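Long-range contacts in dipicolinate synthase subunit A (Bacillus halodurans, PDB 3D4O), which probably forms, with a second kind of subunit, the enzyme that oxidises dihydrodipicolinate to dipicolinic acid, the calcium chelator of bacterial endospores: residues Met2-His7 with Thr26-Ile31; Thr58-Leu63 with Pro95-Val100; Ile21-Thr26 with Leu281-Val286; Asp14-Glu19 with Lys275-Ile280. One frame throughout, in Å; residues are numbered along the deposited sequence.

Interaction 1: residues Met2-His7 with Thr26-Ile31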
loop_
_atom_site.group_PDB
_atom_site.type_symbol
_atom_site.label_atom_id
_atom_site.label_comp_id
_atom_site.label_asym_id
_atom_site.label_seq_id
_atom_site.Cartn_x
_atom_site.Cartn_y
_atom_site.Cartn_z
HETATM N N MSE C 2 27.020 10.243 27.947
HETATM C CA MSE C 2 27.088 8.795 27.778
HETATM C C MSE C 2 28.168 8.286 26.878
HETATM O O MSE C 2 28.927 7.397 27.234
HETATM C CB MSE C 2 25.798 8.339 27.175
HETATM C CG MSE C 2 24.674 8.487 28.125
HETATM SE SE MSE C 2 24.384 6.769 28.976
HETATM C CE MSE C 2 23.625 5.730 27.508
ATOM N N LEU C 3 28.183 8.850 25.690
ATOM C CA LEU C 3 29.093 8.412 24.626
ATOM C C LEU C 3 30.271 9.341 24.464
ATOM O O LEU C 3 30.921 9.379 23.436
ATOM C CB LEU C 3 28.323 8.277 23.309
ATOM C CG LEU C 3 27.153 7.286 23.321
ATOM C CD1 LEU C 3 26.385 7.366 22.009
ATOM C CD2 LEU C 3 27.628 5.875 23.593
ATOM N N THR C 4 30.529 10.087 25.519
ATOM C CA THR C 4 31.662 11.019 25.547
ATOM C C THR C 4 32.955 10.240 25.459
ATOM O O THR C 4 33.148 9.243 26.146
ATOM C CB THR C 4 31.697 11.877 26.843
ATOM O OG1 THR C 4 30.488 12.644 26.951
ATOM C CG2 THR C 4 32.905 12.820 26.842
ATOM N N GLY C 5 33.812 10.708 24.571
ATOM C CA GLY C 5 35.146 10.145 24.367
ATOM C C GLY C 5 35.156 8.977 23.414
ATOM O O GLY C 5 36.208 8.402 23.114
ATOM N N LYS C 6 33.966 8.612 22.959
ATOM C CA LYS C 6 33.828 7.512 22.003
ATOM C C LYS C 6 33.770 8.057 20.598
ATOM O O LYS C 6 33.235 9.121 20.361
ATOM C CB LYS C 6 32.658 6.598 22.357
ATOM C CG LYS C 6 32.994 5.835 23.633
ATOM C CD LYS C 6 32.192 4.553 23.843
ATOM C CE LYS C 6 32.941 3.646 24.836
ATOM N NZ LYS C 6 32.410 2.245 24.924
ATOM N N HIS C 7 34.428 7.353 19.692
ATOM C CA HIS C 7 34.482 7.750 18.295
ATOM C C HIS C 7 33.929 6.661 17.426
ATOM O O HIS C 7 34.442 5.547 17.409
ATOM C CB HIS C 7 35.912 8.109 17.895
ATOM C CG HIS C 7 36.103 8.321 16.422
ATOM N ND1 HIS C 7 35.107 8.801 15.600
ATOM C CD2 HIS C 7 37.203 8.197 15.642
ATOM C CE1 HIS C 7 35.572 8.914 14.370
ATOM N NE2 HIS C 7 36.843 8.558 14.368
ATOM N N THR C 26 23.546 13.686 20.334
ATOM C CA THR C 26 23.045 14.276 21.577
ATOM C C THR C 26 23.728 13.671 22.775
ATOM O O THR C 26 23.814 14.300 23.816
ATOM C CB THR C 26 21.522 14.135 21.756
ATOM O OG1 THR C 26 21.193 12.751 21.794
ATOM C CG2 THR C 26 20.746 14.815 20.609
ATOM N N PHE C 27 24.240 12.461 22.606
ATOM C CA PHE C 27 24.926 11.743 23.701
ATOM C C PHE C 27 26.417 12.008 23.713
ATOM O O PHE C 27 27.186 11.312 24.370
ATOM C CB PHE C 27 24.630 10.250 23.669
ATOM C CG PHE C 27 23.290 9.896 24.234
ATOM C CD1 PHE C 27 22.133 10.405 23.690
ATOM C CD2 PHE C 27 23.180 9.009 25.267
ATOM C CE1 PHE C 27 20.897 10.059 24.203
ATOM C CE2 PHE C 27 21.949 8.666 25.777
ATOM C CZ PHE C 27 20.813 9.190 25.241
ATOM N N ASP C 28 26.794 13.021 22.952
ATOM C CA ASP C 28 28.165 13.539 22.911
ATOM C C ASP C 28 29.216 12.612 22.304
ATOM O O ASP C 28 30.378 12.602 22.741
ATOM C CB ASP C 28 28.630 13.909 24.320
ATOM C CG ASP C 28 29.832 14.833 24.298
ATOM O OD1 ASP C 28 29.880 15.694 23.384
ATOM O OD2 ASP C 28 30.721 14.700 25.176
ATOM N N ALA C 29 28.806 11.820 21.318
ATOM C CA ALA C 29 29.748 10.941 20.604
ATOM C C ALA C 29 30.456 11.689 19.483
ATOM O O ALA C 29 29.927 12.646 18.904
ATOM C CB ALA C 29 29.034 9.709 20.038
ATOM N N LYS C 30 31.678 11.265 19.199
ATOM C CA LYS C 30 32.406 11.813 18.043
ATOM C C LYS C 30 32.022 10.943 16.860
ATOM O O LYS C 30 32.142 9.725 16.925
ATOM C CB LYS C 30 33.919 11.813 18.244
ATOM C CG LYS C 30 34.687 12.336 17.029
ATOM C CD LYS C 30 36.211 12.313 17.264
ATOM C CE LYS C 30 36.991 12.693 15.998
ATOM N NZ LYS C 30 38.446 12.564 16.178
ATOM N N ILE C 31 31.560 11.592 15.794
ATOM C CA ILE C 31 31.033 10.904 14.596
ATOM C C ILE C 31 31.610 11.306 13.247
ATOM O O ILE C 31 31.381 12.407 12.758
ATOM C CB ILE C 31 29.503 11.122 14.461
ATOM C CG1 ILE C 31 28.774 10.728 15.752
ATOM C CG2 ILE C 31 28.969 10.331 13.249
ATOM C CD1 ILE C 31 27.340 11.287 15.877
HETATM O O HOH W 1 33.427 12.243 22.391
#

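Interaction 2: residues Thr58-Leu63 with Pro95-Val100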
loop_
_atom_site.group_PDB
_atom_site.type_symbol
_atom_site.label_atom_id
_atom_site.label_comp_id
_atom_site.label_asym_id
_atom_site.label_seq_id
_atom_site.Cartn_x
_atom_site.Cartn_y
_atom_site.Cartn_z
ATOM N N THR C 58 41.515 5.389 15.658
ATOM C CA THR C 58 40.881 6.088 16.810
ATOM C C THR C 58 39.387 5.782 16.942
ATOM O O THR C 58 38.690 6.271 17.834
ATOM C CB THR C 58 41.093 7.618 16.749
ATOM O OG1 THR C 58 40.507 8.153 15.555
ATOM C CG2 THR C 58 42.582 7.948 16.776
ATOM N N VAL C 59 38.934 4.916 16.055
ATOM C CA VAL C 59 37.531 4.510 15.938
ATOM C C VAL C 59 37.145 3.366 16.858
ATOM O O VAL C 59 37.697 2.268 16.769
ATOM C CB VAL C 59 37.255 4.096 14.490
ATOM C CG1 VAL C 59 35.907 3.472 14.362
ATOM C CG2 VAL C 59 37.455 5.320 13.559
ATOM N N ASP C 60 36.191 3.623 17.739
ATOM C CA ASP C 60 35.750 2.605 18.704
ATOM C C ASP C 60 34.682 1.721 18.081
ATOM O O ASP C 60 34.370 0.630 18.581
ATOM C CB ASP C 60 35.159 3.222 19.982
ATOM C CG ASP C 60 36.105 4.203 20.677
ATOM O OD1 ASP C 60 36.843 3.798 21.591
ATOM O OD2 ASP C 60 36.091 5.392 20.324
ATOM N N ALA C 61 34.099 2.206 16.994
ATOM C CA ALA C 61 33.017 1.461 16.358
ATOM C C ALA C 61 32.639 1.907 14.966
ATOM O O ALA C 61 32.609 3.089 14.634
ATOM C CB ALA C 61 31.784 1.469 17.247
ATOM N N ILE C 62 32.319 0.892 14.176
ATOM C CA ILE C 62 31.899 1.062 12.800
ATOM C C ILE C 62 30.458 0.638 12.643
ATOM O O ILE C 62 30.111 -0.495 12.908
ATOM C CB ILE C 62 32.791 0.246 11.864
ATOM C CG1 ILE C 62 34.250 0.686 12.054
ATOM C CG2 ILE C 62 32.305 0.371 10.407
ATOM C CD1 ILE C 62 35.222 0.036 11.097
ATOM N N LEU C 63 29.630 1.581 12.212
ATOM C CA LEU C 63 28.203 1.348 12.016
ATOM C C LEU C 63 27.869 1.302 10.556
ATOM O O LEU C 63 27.949 2.298 9.826
ATOM C CB LEU C 63 27.341 2.418 12.719
ATOM C CG LEU C 63 27.048 2.346 14.231
ATOM C CD1 LEU C 63 28.242 1.943 15.067
ATOM C CD2 LEU C 63 26.476 3.681 14.740
ATOM N N PRO C 95 41.361 0.062 16.371
ATOM C CA PRO C 95 41.880 -0.489 17.607
ATOM C C PRO C 95 41.290 -1.851 17.852
ATOM O O PRO C 95 40.242 -2.202 17.303
ATOM C CB PRO C 95 41.404 0.496 18.679
ATOM C CG PRO C 95 40.952 1.708 17.956
ATOM C CD PRO C 95 40.540 1.259 16.604
ATOM N N ASN C 96 41.992 -2.613 18.670
ATOM C CA ASN C 96 41.607 -3.994 18.984
ATOM C C ASN C 96 40.163 -4.115 19.421
ATOM O O ASN C 96 39.463 -5.052 19.051
ATOM C CB ASN C 96 42.528 -4.570 20.079
ATOM N N HIS C 97 39.736 -3.144 20.209
ATOM C CA HIS C 97 38.383 -3.142 20.815
ATOM C C HIS C 97 37.284 -2.677 19.880
ATOM O O HIS C 97 36.113 -2.782 20.206
ATOM C CB HIS C 97 38.337 -2.291 22.090
ATOM C CG HIS C 97 38.713 -0.870 21.863
ATOM N ND1 HIS C 97 37.808 0.083 21.451
ATOM C CD2 HIS C 97 39.907 -0.247 21.950
ATOM C CE1 HIS C 97 38.432 1.239 21.310
ATOM N NE2 HIS C 97 39.708 1.063 21.600
ATOM N N CYS C 98 37.661 -2.198 18.707
ATOM C CA CYS C 98 36.661 -1.694 17.741
ATOM C C CYS C 98 35.662 -2.764 17.369
ATOM O O CYS C 98 36.015 -3.895 17.089
ATOM C CB CYS C 98 37.323 -1.136 16.468
ATOM S SG CYS C 98 36.136 -0.344 15.271
ATOM N N VAL C 99 34.400 -2.369 17.377
ATOM C CA VAL C 99 33.282 -3.254 17.042
ATOM C C VAL C 99 32.515 -2.721 15.835
ATOM O O VAL C 99 32.274 -1.520 15.683
ATOM C CB VAL C 99 32.308 -3.426 18.249
ATOM C CG1 VAL C 99 31.116 -4.287 17.892
ATOM C CG2 VAL C 99 33.054 -3.992 19.440
ATOM N N VAL C 100 32.153 -3.664 14.982
ATOM C CA VAL C 100 31.404 -3.367 13.791
ATOM C C VAL C 100 29.989 -3.780 14.037
ATOM O O VAL C 100 29.735 -4.878 14.520
ATOM C CB VAL C 100 31.928 -4.159 12.599
ATOM C CG1 VAL C 100 31.149 -3.769 11.361
ATOM C CG2 VAL C 100 33.408 -3.908 12.428
#

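Interaction 3: residues Ile21-Thr26 with Leu281-Val286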
loop_
_atom_site.group_PDB
_atom_site.type_symbol
_atom_site.label_atom_id
_atom_site.label_comp_id
_atom_site.label_asym_id
_atom_site.label_seq_id
_atom_site.Cartn_x
_atom_site.Cartn_y
_atom_site.Cartn_z
ATOM N N ILE C 21 22.114 8.935 13.796
ATOM C CA ILE C 21 23.093 10.041 13.781
ATOM C C ILE C 21 22.703 11.079 14.841
ATOM O O ILE C 21 23.541 11.583 15.599
ATOM C CB ILE C 21 23.189 10.747 12.410
ATOM C CG1 ILE C 21 23.752 9.809 11.339
ATOM C CG2 ILE C 21 24.126 11.967 12.491
ATOM C CD1 ILE C 21 23.596 10.359 9.917
ATOM N N ARG C 22 21.409 11.334 14.911
ATOM C CA ARG C 22 20.881 12.358 15.819
ATOM C C ARG C 22 21.073 12.009 17.285
ATOM O O ARG C 22 21.525 12.827 18.079
ATOM C CB ARG C 22 19.390 12.627 15.556
ATOM N N LYS C 23 20.733 10.780 17.631
ATOM C CA LYS C 23 20.795 10.356 19.013
ATOM C C LYS C 23 22.227 10.297 19.494
ATOM O O LYS C 23 22.545 10.787 20.574
ATOM C CB LYS C 23 20.089 9.013 19.236
ATOM C CG LYS C 23 19.902 8.759 20.735
ATOM C CD LYS C 23 18.802 7.761 21.056
ATOM C CE LYS C 23 18.477 7.823 22.566
ATOM N NZ LYS C 23 17.538 6.760 23.070
ATOM N N LEU C 24 23.086 9.702 18.683
ATOM C CA LEU C 24 24.505 9.587 19.048
ATOM C C LEU C 24 25.107 10.972 19.278
ATOM O O LEU C 24 25.925 11.187 20.167
ATOM C CB LEU C 24 25.309 8.793 18.002
ATOM C CG LEU C 24 25.378 7.263 18.199
ATOM C CD1 LEU C 24 24.102 6.659 18.795
ATOM C CD2 LEU C 24 25.755 6.579 16.874
ATOM N N SER C 25 24.667 11.919 18.473
ATOM C CA SER C 25 25.138 13.310 18.585
ATOM C C SER C 25 24.799 13.880 19.959
ATOM O O SER C 25 25.646 14.458 20.666
ATOM C CB SER C 25 24.471 14.210 17.533
ATOM O OG SER C 25 25.068 15.498 17.544
ATOM N N THR C 26 23.546 13.686 20.334
ATOM C CA THR C 26 23.045 14.276 21.577
ATOM C C THR C 26 23.728 13.671 22.775
ATOM O O THR C 26 23.814 14.300 23.816
ATOM C CB THR C 26 21.522 14.135 21.756
ATOM O OG1 THR C 26 21.193 12.751 21.794
ATOM C CG2 THR C 26 20.746 14.815 20.609
ATOM N N LEU C 281 16.815 1.369 16.530
ATOM C CA LEU C 281 18.239 1.029 16.391
ATOM C C LEU C 281 19.102 1.935 17.224
ATOM O O LEU C 281 20.079 1.491 17.864
ATOM C CB LEU C 281 18.684 1.136 14.940
ATOM C CG LEU C 281 17.949 0.160 14.020
ATOM C CD1 LEU C 281 18.368 0.422 12.576
ATOM C CD2 LEU C 281 18.241 -1.299 14.478
ATOM N N ALA C 282 18.718 3.207 17.218
ATOM C CA ALA C 282 19.471 4.246 17.936
ATOM C C ALA C 282 19.503 3.913 19.403
ATOM O O ALA C 282 20.537 3.960 20.047
ATOM C CB ALA C 282 18.870 5.659 17.708
ATOM N N ASP C 283 18.339 3.564 19.908
ATOM C CA ASP C 283 18.188 3.222 21.326
ATOM C C ASP C 283 19.093 2.062 21.734
ATOM O O ASP C 283 19.719 2.093 22.790
ATOM C CB ASP C 283 16.754 2.821 21.648
ATOM C CG ASP C 283 15.807 4.003 21.714
ATOM O OD1 ASP C 283 16.271 5.142 21.912
ATOM O OD2 ASP C 283 14.586 3.769 21.595
ATOM N N VAL C 284 19.132 1.033 20.905
ATOM C CA VAL C 284 19.916 -0.159 21.248
ATOM C C VAL C 284 21.402 0.152 21.114
ATOM O O VAL C 284 22.247 -0.284 21.941
ATOM C CB VAL C 284 19.489 -1.427 20.442
ATOM C CG1 VAL C 284 19.805 -1.302 18.966
ATOM C CG2 VAL C 284 20.203 -2.643 21.020
ATOM N N LEU C 285 21.704 0.996 20.132
ATOM C CA LEU C 285 23.098 1.321 19.813
ATOM C C LEU C 285 23.718 2.148 20.945
ATOM O O LEU C 285 24.894 1.957 21.326
ATOM C CB LEU C 285 23.238 2.020 18.444
ATOM C CG LEU C 285 23.130 1.102 17.213
ATOM C CD1 LEU C 285 22.981 1.863 15.885
ATOM C CD2 LEU C 285 24.371 0.228 17.198
ATOM N N VAL C 286 22.918 3.067 21.470
ATOM C CA VAL C 286 23.381 3.927 22.562
ATOM C C VAL C 286 23.772 3.040 23.737
ATOM O O VAL C 286 24.821 3.209 24.355
ATOM C CB VAL C 286 22.301 4.943 23.013
ATOM C CG1 VAL C 286 22.563 5.366 24.427
ATOM C CG2 VAL C 286 22.258 6.154 22.084
#

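Interaction 4: residues Asp14-Glu19 with Lys275-Ile280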
loop_
_atom_site.group_PDB
_atom_site.type_symbol
_atom_site.label_atom_id
_atom_site.label_comp_id
_atom_site.label_asym_id
_atom_site.label_seq_id
_atom_site.Cartn_x
_atom_site.Cartn_y
_atom_site.Cartn_z
ATOM N N ASP C 14 20.262 4.506 5.137
ATOM C CA ASP C 14 19.081 5.171 4.643
ATOM C C ASP C 14 18.530 6.132 5.669
ATOM O O ASP C 14 19.277 6.638 6.513
ATOM C CB ASP C 14 18.041 4.185 4.104
ATOM C CG ASP C 14 17.464 3.261 5.157
ATOM O OD1 ASP C 14 17.402 3.629 6.337
ATOM O OD2 ASP C 14 16.994 2.181 4.783
ATOM N N ALA C 15 17.241 6.397 5.581
ATOM C CA ALA C 15 16.645 7.425 6.464
ATOM C C ALA C 15 16.676 7.002 7.911
ATOM O O ALA C 15 16.716 7.838 8.808
ATOM C CB ALA C 15 15.222 7.844 6.015
ATOM N N ARG C 16 16.698 5.703 8.128
ATOM C CA ARG C 16 16.837 5.166 9.473
ATOM C C ARG C 16 18.054 5.727 10.158
ATOM O O ARG C 16 18.035 6.029 11.347
ATOM C CB ARG C 16 17.056 3.637 9.475
ATOM C CG ARG C 16 15.812 2.934 9.250
ATOM C CD ARG C 16 16.037 1.475 9.124
ATOM N NE ARG C 16 16.498 1.139 7.794
ATOM C CZ ARG C 16 16.322 -0.057 7.253
ATOM N NH1 ARG C 16 15.736 -0.978 7.939
ATOM N NH2 ARG C 16 16.750 -0.335 6.048
ATOM N N GLN C 17 19.116 5.818 9.398
ATOM C CA GLN C 17 20.409 6.254 9.953
ATOM C C GLN C 17 20.373 7.667 10.514
ATOM O O GLN C 17 21.139 8.004 11.423
ATOM C CB GLN C 17 21.557 6.091 8.973
ATOM C CG GLN C 17 22.242 4.759 9.107
ATOM C CD GLN C 17 21.388 3.588 8.731
ATOM O OE1 GLN C 17 20.569 3.657 7.805
ATOM N NE2 GLN C 17 21.588 2.482 9.436
ATOM N N LEU C 18 19.445 8.460 9.993
ATOM C CA LEU C 18 19.305 9.850 10.423
ATOM C C LEU C 18 18.928 9.891 11.913
ATOM O O LEU C 18 19.337 10.799 12.636
ATOM C CB LEU C 18 18.263 10.627 9.591
ATOM C CG LEU C 18 18.568 10.823 8.100
ATOM C CD1 LEU C 18 17.392 11.492 7.400
ATOM C CD2 LEU C 18 19.832 11.616 7.908
ATOM N N GLU C 19 18.182 8.880 12.357
ATOM C CA GLU C 19 17.734 8.810 13.766
ATOM C C GLU C 19 18.903 8.415 14.649
ATOM O O GLU C 19 19.059 8.860 15.782
ATOM C CB GLU C 19 16.608 7.781 13.947
ATOM C CG GLU C 19 15.346 8.099 13.220
ATOM C CD GLU C 19 14.809 9.465 13.540
ATOM O OE1 GLU C 19 14.898 9.914 14.718
ATOM O OE2 GLU C 19 14.271 10.074 12.596
ATOM N N LYS C 275 11.681 6.603 10.730
ATOM C CA LYS C 275 11.797 7.265 12.026
ATOM C C LYS C 275 11.627 6.208 13.116
ATOM O O LYS C 275 12.468 6.080 14.014
ATOM C CB LYS C 275 10.788 8.396 12.195
ATOM C CG LYS C 275 10.890 9.089 13.550
ATOM C CD LYS C 275 10.060 10.351 13.681
ATOM C CE LYS C 275 10.832 11.570 13.133
ATOM N NZ LYS C 275 10.158 12.898 13.440
ATOM N N THR C 276 10.536 5.431 12.992
ATOM C CA THR C 276 10.233 4.379 13.969
ATOM C C THR C 276 11.404 3.383 13.996
ATOM O O THR C 276 11.944 3.087 15.035
ATOM C CB THR C 276 8.907 3.599 13.654
ATOM O OG1 THR C 276 7.797 4.511 13.559
ATOM C CG2 THR C 276 8.596 2.608 14.766
ATOM N N ALA C 277 11.799 2.908 12.824
ATOM C CA ALA C 277 12.829 1.873 12.732
ATOM C C ALA C 277 14.185 2.386 13.194
ATOM O O ALA C 277 14.942 1.696 13.868
ATOM C CB ALA C 277 12.906 1.333 11.310
ATOM N N GLY C 278 14.492 3.617 12.828
ATOM C CA GLY C 278 15.768 4.185 13.196
ATOM C C GLY C 278 15.931 4.422 14.689
ATOM O O GLY C 278 17.018 4.288 15.239
ATOM N N ARG C 279 14.844 4.826 15.328
ATOM C CA ARG C 279 14.865 5.153 16.767
ATOM C C ARG C 279 15.055 3.885 17.551
ATOM O O ARG C 279 15.725 3.865 18.579
ATOM C CB ARG C 279 13.599 5.903 17.215
ATOM C CG ARG C 279 13.644 7.345 16.787
ATOM C CD ARG C 279 12.451 8.164 17.255
ATOM N NE ARG C 279 12.659 9.578 16.963
ATOM C CZ ARG C 279 11.754 10.528 17.172
ATOM N NH1 ARG C 279 10.570 10.216 17.668
ATOM N NH2 ARG C 279 12.031 11.791 16.869
ATOM N N ILE C 280 14.514 2.808 17.024
ATOM C CA ILE C 280 14.693 1.527 17.683
ATOM C C ILE C 280 16.169 1.158 17.672
ATOM O O ILE C 280 16.718 0.771 18.685
ATOM C CB ILE C 280 13.854 0.447 17.067
ATOM C CG1 ILE C 280 12.397 0.633 17.542
ATOM C CG2 ILE C 280 14.388 -0.928 17.478
ATOM C CD1 ILE C 280 11.441 -0.283 16.825
#

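Interaction 1: residues Met2-His7 with Thr26-Ile31
Met-2, present as selenomethionine, lies alongside the ring of Phe-27, the two side chains pointing the same way, with Met-2 CG 3.3 Å from Phe-27 CD2. Bends at chi2 and chi3 curl the Met-2 chain so that its CE reaches Phe-27 CE2 at 3.8 Å. Leu-3 brings CD1 to the CB of Phe-27, and its own CB packs on Ala-29 CB at 3.6 Å. Val-286 of helix 274-289 touches both Met-2 and Phe-27. With an alanine in place of Phe-27, Met-2 would probably be left free to turn and a gap would open beside Val-286. The backbone fixes the register: Leu-3 N donates to Phe-27 O (3.0 Å), and Lys-30 N donates to Lys-6 O (2.9 Å) with an N-H...O angle of 162°. Between these bonds a water accepts from Gly-5 N and donates to Asp-28 O. Further along, Lys-30 extends its chain across His-7 and sets CD over one ring face, 4.2 Å from the centroid, a CH-pi contact; at the ring edge ND1 makes a weak hydrogen bond to Lys-30 O (3.4 Å). Asp-28, with positive phi, is the C-prime residue of a Schellman motif closing helix 15-26. The helix end and the parallel bridge of His-7 with Lys-30 together are characteristic of a beta-alpha-beta unit of a Rossmann-like sheet.

Interaction 2: residues Thr58-Leu63 with Pro95-Val100
Within the beta-alpha-beta unit formed by strand 61-63, helix 88-92 and strand 99-102, Ala-61 and Ile-62 pair in parallel with Val-99 and Val-100. Two backbone bonds define the register. Ile-62 N donates to Val-99 O over 2.8 Å at an N-H...O angle of 163°, whereas Val-99 N reaches Asp-60 O over a longer 3.2 Å. Before the strands begin, a type I turn from Pro-95 to Cys-98 folds the second segment against the first, and Pro-95 CD comes within 3.0 Å of Val-59 O. With SG anti to its backbone N (chi1 -175°), Cys-98 brings the sulfur against two aliphatic branches, 3.9 Å from Val-59 CG1 and equally far from Ile-62 CG1. Ile-62 CB packs on Val-100 CG2 at 4.2 Å, on the sheet face that both share. On the exposed flank the ring of His-97 is turned so that CE1, at the ring edge, meets Asp-60 OD1 at 3.0 Å; carboxylate and ring planes are 35° apart. The other oxygen, Asp-60 OD2, accepts from His-7 N in the neighbouring strand. Asp-60 thus divides its carboxylate between two partners. The polarised carbon CE1 probably offers OD1 a mild electrostatic attraction, which would grow if His-97 were protonated, while the joining of the strands themselves rests on backbone bonds and apolar packing.

Interaction 3: residues Ile21-Thr26 with Leu281-Val286
Lys-23, Leu-24 and Val-286 account for most of the surface buried here, where the segments of helices 15-26 and 274-289 pass each other with axes 9.2 Å apart at closest approach and a signed crossing angle of -36°. Lys-23 contributes the largest share, and does so with its whole length. Its CG stands anti to the backbone N (chi1 -167°) and the chain stays extended beyond, so that it is carried across the other helix: Lys-23 CB rests on Ala-282 CB at 3.9 Å, and Lys-23 CG passes Val-286 CG2 at 3.8 Å, the lysine chain roughly perpendicular to the valine. At its end NZ forms a salt bridge with Asp-283 OD1. The modelled separation of these two atoms, 2.4 Å, is too short to be trusted as a length, so the pairing is better supported than its geometry. Val-286 uses one branch here: CG2 meets both Lys-23 and Leu-24, while its CG1 turns to Met-2 and Phe-27. Leu-24 and Val-286 run antiparallel alongside one another, with Leu-24 CD1 3.8 Å from Val-286 CG2. Leu-24 also reaches inward to Val-8, Ile-10, Ile-31 and Leu-63, all on strands of the sheet, so the apolar half of the contact continues into the core and the charged half lies at its margin. A helix late in the chain that returns to cover the N-terminal Rossmann-like domain is consistent with an architecture of two Rossmann-like domains, the second related to the C-terminal domain of alanine dehydrogenase/PNT.

Interaction 4: residues Asp14-Glu19 with Lys275-Ile280
Glu-19 OE1 and Arg-279 NE form the salt bridge across this helix-helix crossing, 3.2 Å long, with the nitrogen meeting the oxygen from above the carboxylate plane. The two planes stand 81° apart. A second ion pair stiffens the start of helix 15-26: Arg-16 grips Asp-14 side-on, NE to OD1 and NH2 to OD2, the latter at 2.8 Å. Asp-14 is the N-cap, its OD1 also accepting from Arg-16 N, and Asp-14 N donates to Gln-17 OE1, completing a capping box. Glu-19 bends at chi2 (-54°), which folds its carboxylate back over Lys-275, OE2 lying 3.6 Å from Lys-275 CG. Lys-275 CD in turn covers a face of the Arg-279 guanidinium. With an alanine here instead of Glu-19, Arg-279 would probably lose its charged mate and its guanidinium would be freer to swing away. Lys-275 also packs on Asp-150 of the second subunit, so the crossing borders the dimer interface. Inward, Gly-278 lets the axes approach to 7.2 Å, since a CB here would collide with Arg-16 O and Glu-19 CG; its CA sits 3.5 Å from Arg-16 O. Arg-16 CD rests against the methyl of Ala-277, 3.8 Å from Ala-277 CB.

Interactions 3 and 4 are two levels of one packing between helices 15-26 and 274-289, which spreads from interaction 4 to interaction 3, with centres 9 Å apart; Ala-282 CB lies 3.7 Å from Glu-19 O where they meet. Interaction 1 continues from interaction 3 at the helix end: Ala-29 N lies 3.2 Å from Leu-24 O, probably hydrogen-bonded, and Phe-27 CE2 is 3.6 Å from Val-286 CG1. Interactions 1 and 2 pair strands of one parallel sheet and join where His-7 O faces Asp-60 N at 2.6 Å. Leu-63 CD2, 3.7 Å from Leu-24 CD2, links interaction 2 to interaction 3. Interactions 2 and 4 do not touch, their centres 21 Å apart.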